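Local coordinates for anthranilate-CoA ligase (Stigmatella aurantiaca, PDB 4WV3), which belongs to the ANL superfamily of AMP-binding enzymes, pairing a large N-terminal domain with a small C-terminal one, at residues A[1-12]-A[189-198]; A[28-36]-A[69-77]. All coordinates share one frame; numbering follows the deposited sequence.

Interaction 1: residues A[1-12]-A[189-198]; sequences MKASDLPLYYNA and HKDYPLTAQL
Ala12 and His189 make the hydrogen bond between the N-terminal segment and residues 189-198: Ala12 N donates to ND1 of His189 at 2.9 Å, lying in the plane of the imidazole at its edge, with an N-H...N angle of 158°. Tyr10 O lies over one face of the same ring, 3.5 Å from CG of His189, and accepts from Ser164 OG. The Asn11 amide crosses the imidazole obliquely, its plane turned 52° from the ring, with ND2 3.4 Å from CE1 of His189. That ND2 is bound to Val81 O, while OD1 caps Val13 N in the turn leading into helix 14-17.

The remaining contacts are mainly apolar. With CG anti to its backbone N (chi1 174°), Tyr10 reaches Pro193, where its CZ meets Pro193 CG at 3.5 Å, and His189 O sits at the ring edge. Leu6 straddles Lys190 and Pro193, CD1 3.6 Å from Lys190 CB and CD2 against Pro193 CG. Beyond it, Met1 lays CG 3.6 Å from Leu194 CD2, and its side chain crosses that of Gln197 at about a right angle, SD 3.6 Å from CB of Gln197. Gln197 sends its amide to Tyr233 and Asn202. The arrangement is an irregular N-terminal arm strapped along helix 191-204, which follows strand 183-188 in the AMP-binding domain.

Interaction 2: residues A[28-36]-A[69-77]; sequences ALFTPDREM and DSAEWVTSF
At the edge of the Arg34 guanidinium, in its plane, lies OE2 of Glu72, while Met36 SD sits over one face, 3.2 Å above the plane and offset toward the rim. The salt bridge from Arg34 NH1 to Glu72 OE2 measures 3.1 Å, but as a hydrogen bond it is weak, bent to 129°, and the carboxylate is turned 58° from the guanidinium. NH2 of the same arginine pairs with Glu44 of helix 38-54, so the guanidinium has a carboxylate partner on each of NH1 and NH2. The extended Arg34 chain, CG anti to the backbone N (chi1 -171°), also lays CD against Ala71 CB at 3.7 Å.

Ala71, in the first turn of helix 71-83, receives most of the apolar contacts: Met36 SD and Leu29 CD1 each lie 3.7 Å from its CB. Leu29 CD2 goes on to meet Val74 tip to tip, 4.1 Å from CB of Val74. A water bridges the Thr31 hydroxyl and the backbone N-H of Ala71, donating to Thr31 OG1 (3.1 Å) and accepting from Ala71 N (3.2 Å). The water thus serves an N-H at the helix start, next to the N-cap residue Ser70. Residues 28-36 form a beta hairpin with a tight turn at Pro32-Asp33 and a classic bulge, Ala28 and Leu29 facing Met36. Its packing on the helix start joins the edge of the nine-stranded sheet to the helix of the beta-alpha-beta crossover between strands 62-66 and 86-89.

Interactions 1 and 2 lie about 24 Å apart, centre to centre, and meet along helix 71-83. The beginning of that helix receives the hairpin of interaction 2, whereas Val81, further along, touches Ala12 and His189 of interaction 1; Tyr192 OH packs on Phe77 CZ at 3.7 Å. Helix 221-234 lies beside both, touching Tyr192 as well as Val74 and Leu29. Along the chain, interaction 2 is nested inside the loop closed by interaction 1. Helices packed between the nine-stranded and five-stranded sheets are consistent with the layered N-terminal domain of the ANL family, and the side chain of Tyr192 is about 11 Å from the bound 5'-O-[(S)-[(2-aminobenzoyl)oxy](hydroxy)phosphoryl]adenosine.

Interaction 1: residues A[1-12]-A[189-198]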
loop_
_atom_site.group_PDB
_atom_site.type_symbol
_atom_site.label_atom_id
_atom_site.label_comp_id
_atom_site.label_asym_id
_atom_site.label_seq_id
_atom_site.Cartn_x
_atom_site.Cartn_y
_atom_site.Cartn_z
ATOM N N MET A 1 -10.361 -9.153 -17.544
ATOM C CA MET A 1 -11.755 -9.574 -17.476
ATOM C C MET A 1 -12.675 -8.400 -17.157
ATOM O O MET A 1 -12.216 -7.302 -16.842
ATOM C CB MET A 1 -11.937 -10.679 -16.431
ATOM C CG MET A 1 -11.502 -10.281 -15.031
ATOM S SD MET A 1 -11.862 -11.540 -13.791
ATOM C CE MET A 1 -13.647 -11.611 -13.896
ATOM N N LYS A 2 -13.976 -8.645 -17.239
ATOM C CA LYS A 2 -14.973 -7.622 -16.963
ATOM C C LYS A 2 -15.787 -7.994 -15.732
ATOM O O LYS A 2 -15.724 -9.126 -15.255
ATOM C CB LYS A 2 -15.905 -7.455 -18.163
ATOM C CG LYS A 2 -15.283 -6.738 -19.348
ATOM C CD LYS A 2 -15.054 -5.271 -19.031
ATOM C CE LYS A 2 -15.042 -4.429 -20.297
ATOM N NZ LYS A 2 -14.971 -2.974 -19.988
ATOM N N ALA A 3 -16.551 -7.037 -15.217
ATOM C CA ALA A 3 -17.456 -7.310 -14.108
ATOM C C ALA A 3 -18.582 -8.216 -14.585
ATOM O O ALA A 3 -19.128 -9.007 -13.817
ATOM C CB ALA A 3 -18.015 -6.017 -13.549
ATOM N N SER A 4 -18.917 -8.098 -15.866
ATOM C CA SER A 4 -19.976 -8.901 -16.466
ATOM C C SER A 4 -19.591 -10.376 -16.576
ATOM O O SER A 4 -20.455 -11.238 -16.737
ATOM C CB SER A 4 -20.354 -8.343 -17.840
ATOM O OG SER A 4 -19.205 -8.154 -18.646
ATOM N N ASP A 5 -18.294 -10.662 -16.486
ATOM C CA ASP A 5 -17.813 -12.041 -16.499
ATOM C C ASP A 5 -18.098 -12.723 -15.164
ATOM O O ASP A 5 -18.168 -13.948 -15.081
ATOM C CB ASP A 5 -16.317 -12.101 -16.826
ATOM C CG ASP A 5 -16.013 -11.665 -18.246
ATOM O OD1 ASP A 5 -16.920 -11.736 -19.105
ATOM O OD2 ASP A 5 -14.863 -11.252 -18.504
ATOM N N LEU A 6 -18.270 -11.918 -14.121
ATOM C CA LEU A 6 -18.587 -12.434 -12.797
ATOM C C LEU A 6 -20.074 -12.744 -12.693
ATOM O O LEU A 6 -20.880 -12.166 -13.422
ATOM C CB LEU A 6 -18.202 -11.410 -11.727
ATOM C CG LEU A 6 -16.712 -11.110 -11.561
ATOM C CD1 LEU A 6 -16.511 -9.937 -10.620
ATOM C CD2 LEU A 6 -15.977 -12.341 -11.051
ATOM N N PRO A 7 -20.442 -13.669 -11.794
ATOM C CA PRO A 7 -21.864 -13.878 -11.512
ATOM C C PRO A 7 -22.447 -12.643 -10.831
ATOM O O PRO A 7 -21.730 -11.969 -10.089
ATOM C CB PRO A 7 -21.857 -15.069 -10.547
ATOM C CG PRO A 7 -20.493 -15.063 -9.939
ATOM C CD PRO A 7 -19.582 -14.583 -11.024
ATOM N N LEU A 8 -23.718 -12.348 -11.087
ATOM C CA LEU A 8 -24.364 -11.165 -10.524
ATOM C C LEU A 8 -24.284 -11.173 -9.002
ATOM O O LEU A 8 -24.093 -10.132 -8.372
ATOM C CB LEU A 8 -25.822 -11.078 -10.979
ATOM C CG LEU A 8 -26.565 -9.791 -10.612
ATOM C CD1 LEU A 8 -25.916 -8.586 -11.279
ATOM C CD2 LEU A 8 -28.034 -9.897 -10.991
ATOM N N TYR A 9 -24.426 -12.358 -8.420
ATOM C CA TYR A 9 -24.246 -12.530 -6.987
ATOM C C TYR A 9 -22.916 -13.221 -6.705
ATOM O O TYR A 9 -22.742 -14.406 -6.992
ATOM C CB TYR A 9 -25.409 -13.318 -6.386
ATOM C CG TYR A 9 -26.698 -12.531 -6.329
ATOM C CD1 TYR A 9 -27.555 -12.484 -7.419
ATOM C CD2 TYR A 9 -27.052 -11.827 -5.186
ATOM C CE1 TYR A 9 -28.732 -11.762 -7.373
ATOM C CE2 TYR A 9 -28.227 -11.101 -5.128
ATOM C CZ TYR A 9 -29.064 -11.074 -6.225
ATOM O OH TYR A 9 -30.235 -10.354 -6.174
ATOM N N TYR A 10 -21.978 -12.463 -6.149
ATOM C CA TYR A 10 -20.630 -12.958 -5.907
ATOM C C TYR A 10 -20.155 -12.591 -4.509
ATOM O O TYR A 10 -20.463 -11.512 -4.000
ATOM C CB TYR A 10 -19.670 -12.393 -6.958
ATOM C CG TYR A 10 -18.213 -12.725 -6.723
ATOM C CD1 TYR A 10 -17.674 -13.927 -7.163
ATOM C CD2 TYR A 10 -17.373 -11.829 -6.071
ATOM C CE1 TYR A 10 -16.341 -14.232 -6.952
ATOM C CE2 TYR A 10 -16.040 -12.125 -5.856
ATOM C CZ TYR A 10 -15.530 -13.328 -6.299
ATOM O OH TYR A 10 -14.204 -13.629 -6.088
ATOM N N ASN A 11 -19.409 -13.498 -3.888
ATOM C CA ASN A 11 -18.796 -13.227 -2.596
ATOM C C ASN A 11 -17.283 -13.389 -2.689
ATOM O O ASN A 11 -16.790 -14.363 -3.258
ATOM C CB ASN A 11 -19.371 -14.147 -1.516
ATOM C CG ASN A 11 -19.083 -13.648 -0.113
ATOM O OD1 ASN A 11 -17.961 -13.759 0.381
ATOM N ND2 ASN A 11 -20.101 -13.102 0.542
ATOM N N ALA A 12 -16.552 -12.433 -2.125
ATOM C CA ALA A 12 -15.096 -12.406 -2.229
ATOM C C ALA A 12 -14.416 -13.537 -1.458
ATOM O O ALA A 12 -13.203 -13.715 -1.551
ATOM C CB ALA A 12 -14.559 -11.054 -1.778
ATOM N N HIS A 189 -17.316 -6.757 -3.588
ATOM C CA HIS A 189 -16.813 -8.116 -3.759
ATOM C C HIS A 189 -16.133 -8.294 -5.112
ATOM O O HIS A 189 -15.120 -8.982 -5.216
ATOM C CB HIS A 189 -17.949 -9.134 -3.619
ATOM C CG HIS A 189 -18.533 -9.211 -2.241
ATOM N ND1 HIS A 189 -18.134 -10.151 -1.316
ATOM C CD2 HIS A 189 -19.491 -8.471 -1.635
ATOM C CE1 HIS A 189 -18.820 -9.986 -0.199
ATOM N NE2 HIS A 189 -19.649 -8.972 -0.366
ATOM N N LYS A 190 -16.692 -7.661 -6.139
ATOM C CA LYS A 190 -16.197 -7.805 -7.506
ATOM C C LYS A 190 -14.766 -7.303 -7.682
ATOM O O LYS A 190 -14.034 -7.793 -8.539
ATOM C CB LYS A 190 -17.120 -7.083 -8.492
ATOM C CG LYS A 190 -17.206 -5.579 -8.286
ATOM C CD LYS A 190 -17.951 -4.905 -9.427
ATOM C CE LYS A 190 -18.128 -3.416 -9.168
ATOM N NZ LYS A 190 -16.827 -2.716 -8.977
ATOM N N ASP A 191 -14.372 -6.331 -6.867
ATOM C CA ASP A 191 -13.072 -5.687 -7.014
ATOM C C ASP A 191 -11.908 -6.635 -6.748
ATOM O O ASP A 191 -10.815 -6.455 -7.287
ATOM C CB ASP A 191 -12.980 -4.469 -6.093
ATOM C CG ASP A 191 -14.030 -3.425 -6.406
ATOM O OD1 ASP A 191 -14.445 -3.336 -7.581
ATOM O OD2 ASP A 191 -14.442 -2.694 -5.481
ATOM N N TYR A 192 -12.146 -7.648 -5.924
ATOM C CA TYR A 192 -11.084 -8.570 -5.526
ATOM C C TYR A 192 -10.623 -9.539 -6.626
ATOM O O TYR A 192 -9.427 -9.616 -6.909
ATOM C CB TYR A 192 -11.447 -9.297 -4.224
ATOM C CG TYR A 192 -11.362 -8.405 -3.008
ATOM C CD1 TYR A 192 -10.299 -8.512 -2.121
ATOM C CD2 TYR A 192 -12.330 -7.440 -2.758
ATOM C CE1 TYR A 192 -10.209 -7.696 -1.013
ATOM C CE2 TYR A 192 -12.246 -6.616 -1.652
ATOM C CZ TYR A 192 -11.183 -6.749 -0.783
ATOM O OH TYR A 192 -11.090 -5.935 0.320
ATOM N N PRO A 193 -11.555 -10.279 -7.257
ATOM C CA PRO A 193 -11.070 -11.131 -8.349
ATOM C C PRO A 193 -10.679 -10.317 -9.580
ATOM O O PRO A 193 -9.855 -10.768 -10.376
ATOM C CB PRO A 193 -12.279 -12.018 -8.659
ATOM C CG PRO A 193 -13.449 -11.212 -8.239
ATOM C CD PRO A 193 -12.999 -10.462 -7.023
ATOM N N LEU A 194 -11.262 -9.130 -9.726
ATOM C CA LEU A 194 -10.955 -8.259 -10.855
ATOM C C LEU A 194 -9.519 -7.744 -10.810
ATOM O O LEU A 194 -8.789 -7.842 -11.795
ATOM C CB LEU A 194 -11.935 -7.088 -10.920
ATOM C CG LEU A 194 -13.288 -7.357 -11.579
ATOM C CD1 LEU A 194 -14.199 -6.143 -11.450
ATOM C CD2 LEU A 194 -13.096 -7.732 -13.036
ATOM N N THR A 195 -9.114 -7.195 -9.668
ATOM C CA THR A 195 -7.742 -6.725 -9.504
ATOM C C THR A 195 -6.762 -7.893 -9.541
ATOM O O THR A 195 -5.640 -7.758 -10.030
ATOM C CB THR A 195 -7.545 -5.942 -8.188
ATOM O OG1 THR A 195 -8.001 -6.732 -7.083
ATOM C CG2 THR A 195 -8.312 -4.629 -8.223
ATOM N N ALA A 196 -7.194 -9.039 -9.025
ATOM C CA ALA A 196 -6.358 -10.233 -9.007
ATOM C C ALA A 196 -6.077 -10.728 -10.418
ATOM O O ALA A 196 -5.003 -11.260 -10.699
ATOM C CB ALA A 196 -7.010 -11.330 -8.178
ATOM N N GLN A 197 -7.048 -10.542 -11.305
ATOM C CA GLN A 197 -6.906 -10.971 -12.689
ATOM C C GLN A 197 -6.201 -9.913 -13.531
ATOM O O GLN A 197 -5.237 -10.214 -14.236
ATOM C CB GLN A 197 -8.274 -11.291 -13.294
ATOM C CG GLN A 197 -8.206 -11.883 -14.692
ATOM C CD GLN A 197 -7.568 -13.259 -14.710
ATOM O OE1 GLN A 197 -7.934 -14.135 -13.927
ATOM N NE2 GLN A 197 -6.604 -13.453 -15.602
ATOM N N LEU A 198 -6.682 -8.675 -13.445
ATOM C CA LEU A 198 -6.187 -7.589 -14.289
ATOM C C LEU A 198 -4.703 -7.281 -14.095
ATOM O O LEU A 198 -3.993 -6.999 -15.061
ATOM C CB LEU A 198 -7.023 -6.323 -14.089
ATOM C CG LEU A 198 -8.463 -6.377 -14.608
ATOM C CD1 LEU A 198 -9.184 -5.061 -14.351
ATOM C CD2 LEU A 198 -8.492 -6.733 -16.088
#

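Interaction 2: residues A[28-36]-A[69-77]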
loop_
_atom_site.group_PDB
_atom_site.type_symbol
_atom_site.label_atom_id
_atom_site.label_comp_id
_atom_site.label_asym_id
_atom_site.label_seq_id
_atom_site.Cartn_x
_atom_site.Cartn_y
_atom_site.Cartn_z
ATOM N N ALA A 28 -1.251 -22.645 2.849
ATOM C CA ALA A 28 -1.678 -21.387 2.248
ATOM C C ALA A 28 -0.904 -20.181 2.778
ATOM O O ALA A 28 -0.439 -19.346 2.002
ATOM C CB ALA A 28 -3.173 -21.189 2.445
ATOM N N LEU A 29 -0.769 -20.089 4.097
ATOM C CA LEU A 29 -0.051 -18.971 4.702
ATOM C C LEU A 29 1.107 -19.415 5.597
ATOM O O LEU A 29 1.000 -20.396 6.333
ATOM C CB LEU A 29 -1.013 -18.046 5.463
ATOM C CG LEU A 29 -1.933 -18.629 6.540
ATOM C CD1 LEU A 29 -1.248 -18.677 7.899
ATOM C CD2 LEU A 29 -3.226 -17.829 6.622
ATOM N N PHE A 30 2.212 -18.680 5.519
ATOM C CA PHE A 30 3.379 -18.949 6.349
ATOM C C PHE A 30 3.645 -17.801 7.318
ATOM O O PHE A 30 3.878 -16.666 6.901
ATOM C CB PHE A 30 4.615 -19.182 5.478
ATOM C CG PHE A 30 4.586 -20.472 4.709
ATOM C CD1 PHE A 30 4.052 -20.522 3.432
ATOM C CD2 PHE A 30 5.104 -21.633 5.260
ATOM C CE1 PHE A 30 4.028 -21.707 2.721
ATOM C CE2 PHE A 30 5.084 -22.821 4.554
ATOM C CZ PHE A 30 4.548 -22.857 3.282
ATOM N N THR A 31 3.600 -18.102 8.611
ATOM C CA THR A 31 3.949 -17.134 9.647
ATOM C C THR A 31 4.954 -17.780 10.596
ATOM O O THR A 31 4.998 -19.005 10.703
ATOM C CB THR A 31 2.706 -16.669 10.443
ATOM O OG1 THR A 31 2.176 -17.764 11.200
ATOM C CG2 THR A 31 1.634 -16.132 9.509
ATOM N N PRO A 32 5.775 -16.962 11.277
ATOM C CA PRO A 32 6.760 -17.495 12.226
ATOM C C PRO A 32 6.132 -18.328 13.342
ATOM O O PRO A 32 6.797 -19.202 13.895
ATOM C CB PRO A 32 7.390 -16.231 12.814
ATOM C CG PRO A 32 7.243 -15.214 11.747
ATOM C CD PRO A 32 5.924 -15.507 11.095
ATOM N N ASP A 33 4.869 -18.066 13.663
ATOM C CA ASP A 33 4.204 -18.763 14.758
ATOM C C ASP A 33 3.295 -19.888 14.274
ATOM O O ASP A 33 2.952 -20.787 15.043
ATOM C CB ASP A 33 3.382 -17.780 15.597
ATOM C CG ASP A 33 4.189 -16.582 16.051
ATOM O OD1 ASP A 33 4.902 -16.696 17.072
ATOM O OD2 ASP A 33 4.107 -15.526 15.390
ATOM N N ARG A 34 2.906 -19.843 13.006
ATOM C CA ARG A 34 1.844 -20.720 12.529
ATOM C C ARG A 34 1.880 -20.946 11.019
ATOM O O ARG A 34 2.234 -20.052 10.252
ATOM C CB ARG A 34 0.493 -20.125 12.936
ATOM C CG ARG A 34 -0.711 -21.016 12.708
ATOM C CD ARG A 34 -1.950 -20.373 13.307
ATOM N NE ARG A 34 -3.150 -21.176 13.106
ATOM C CZ ARG A 34 -4.342 -20.869 13.607
ATOM N NH1 ARG A 34 -4.492 -19.776 14.343
ATOM N NH2 ARG A 34 -5.384 -21.655 13.373
ATOM N N GLU A 35 1.517 -22.155 10.606
ATOM C CA GLU A 35 1.348 -22.475 9.194
ATOM C C GLU A 35 -0.016 -23.117 8.987
ATOM O O GLU A 35 -0.394 -24.034 9.714
ATOM C CB GLU A 35 2.449 -23.418 8.711
ATOM C CG GLU A 35 3.833 -22.797 8.668
ATOM C CD GLU A 35 4.884 -23.758 8.144
ATOM O OE1 GLU A 35 4.508 -24.841 7.646
ATOM O OE2 GLU A 35 6.086 -23.430 8.233
ATOM N N MET A 36 -0.757 -22.633 7.996
ATOM C CA MET A 36 -2.097 -23.146 7.743
ATOM C C MET A 36 -2.281 -23.593 6.297
ATOM O O MET A 36 -1.703 -23.015 5.376
ATOM C CB MET A 36 -3.152 -22.094 8.097
ATOM C CG MET A 36 -3.065 -21.576 9.521
ATOM S SD MET A 36 -4.465 -20.529 9.962
ATOM C CE MET A 36 -5.795 -21.728 9.959
ATOM N N ASP A 69 0.047 -8.602 11.014
ATOM C CA ASP A 69 0.017 -9.524 9.883
ATOM C C ASP A 69 0.183 -10.912 10.481
ATOM O O ASP A 69 1.230 -11.238 11.039
ATOM C CB ASP A 69 1.110 -9.183 8.868
ATOM C CG ASP A 69 0.678 -8.118 7.879
ATOM O OD1 ASP A 69 -0.237 -7.334 8.207
ATOM O OD2 ASP A 69 1.254 -8.068 6.771
ATOM N N SER A 70 -0.861 -11.724 10.368
ATOM C CA SER A 70 -0.882 -13.023 11.022
ATOM C C SER A 70 -1.962 -13.922 10.436
ATOM O O SER A 70 -2.740 -13.503 9.578
ATOM C CB SER A 70 -1.072 -12.911 12.535
ATOM O OG SER A 70 -2.253 -12.188 12.842
ATOM N N ALA A 71 -2.001 -15.162 10.911
ATOM C CA ALA A 71 -3.025 -16.110 10.502
ATOM C C ALA A 71 -4.395 -15.635 10.971
ATOM O O ALA A 71 -5.395 -15.805 10.273
ATOM C CB ALA A 71 -2.722 -17.486 11.066
ATOM N N GLU A 72 -4.431 -15.033 12.155
ATOM C CA GLU A 72 -5.682 -14.559 12.739
ATOM C C GLU A 72 -6.259 -13.377 11.966
ATOM O O GLU A 72 -7.470 -13.173 11.955
ATOM C CB GLU A 72 -5.491 -14.180 14.211
ATOM C CG GLU A 72 -5.279 -15.361 15.144
ATOM C CD GLU A 72 -3.869 -15.914 15.084
ATOM O OE1 GLU A 72 -2.984 -15.233 14.524
ATOM O OE2 GLU A 72 -3.646 -17.031 15.598
ATOM N N TRP A 73 -5.389 -12.601 11.328
ATOM C CA TRP A 73 -5.833 -11.488 10.498
ATOM C C TRP A 73 -6.603 -12.022 9.297
ATOM O O TRP A 73 -7.700 -11.555 8.989
ATOM C CB TRP A 73 -4.636 -10.661 10.019
ATOM C CG TRP A 73 -4.992 -9.270 9.572
ATOM C CD1 TRP A 73 -4.796 -8.114 10.270
ATOM C CD2 TRP A 73 -5.604 -8.888 8.331
ATOM N NE1 TRP A 73 -5.245 -7.039 9.544
ATOM C CE2 TRP A 73 -5.746 -7.486 8.351
ATOM C CE3 TRP A 73 -6.043 -9.593 7.207
ATOM C CZ2 TRP A 73 -6.310 -6.778 7.291
ATOM C CZ3 TRP A 73 -6.602 -8.889 6.156
ATOM C CH2 TRP A 73 -6.730 -7.496 6.206
ATOM N N VAL A 74 -6.020 -13.009 8.624
ATOM C CA VAL A 74 -6.603 -13.566 7.410
ATOM C C VAL A 74 -7.927 -14.282 7.669
ATOM O O VAL A 74 -8.913 -14.048 6.971
ATOM C CB VAL A 74 -5.631 -14.536 6.712
ATOM C CG1 VAL A 74 -6.295 -15.161 5.501
ATOM C CG2 VAL A 74 -4.358 -13.812 6.310
ATOM N N THR A 75 -7.944 -15.155 8.672
ATOM C CA THR A 75 -9.146 -15.915 8.994
ATOM C C THR A 75 -10.285 -15.004 9.449
ATOM O O THR A 75 -11.454 -15.276 9.173
ATOM C CB THR A 75 -8.876 -16.993 10.064
ATOM O OG1 THR A 75 -8.295 -16.386 11.225
ATOM C CG2 THR A 75 -7.928 -18.052 9.522
ATOM N N SER A 76 -9.939 -13.923 10.142
ATOM C CA SER A 76 -10.935 -12.939 10.549
ATOM C C SER A 76 -11.494 -12.232 9.322
ATOM O O SER A 76 -12.704 -12.048 9.202
ATOM C CB SER A 76 -10.333 -11.917 11.514
ATOM O OG SER A 76 -9.943 -12.530 12.731
ATOM N N PHE A 77 -10.603 -11.850 8.412
ATOM C CA PHE A 77 -10.990 -11.139 7.197
ATOM C C PHE A 77 -11.990 -11.933 6.361
ATOM O O PHE A 77 -13.052 -11.424 6.003
ATOM C CB PHE A 77 -9.755 -10.801 6.358
ATOM C CG PHE A 77 -10.067 -10.039 5.100
ATOM C CD1 PHE A 77 -10.212 -8.660 5.128
ATOM C CD2 PHE A 77 -10.214 -10.699 3.890
ATOM C CE1 PHE A 77 -10.498 -7.955 3.974
ATOM C CE2 PHE A 77 -10.502 -9.999 2.733
ATOM C CZ PHE A 77 -10.644 -8.625 2.774
HETATM O O HOH W 1 0.424 -15.854 12.834
#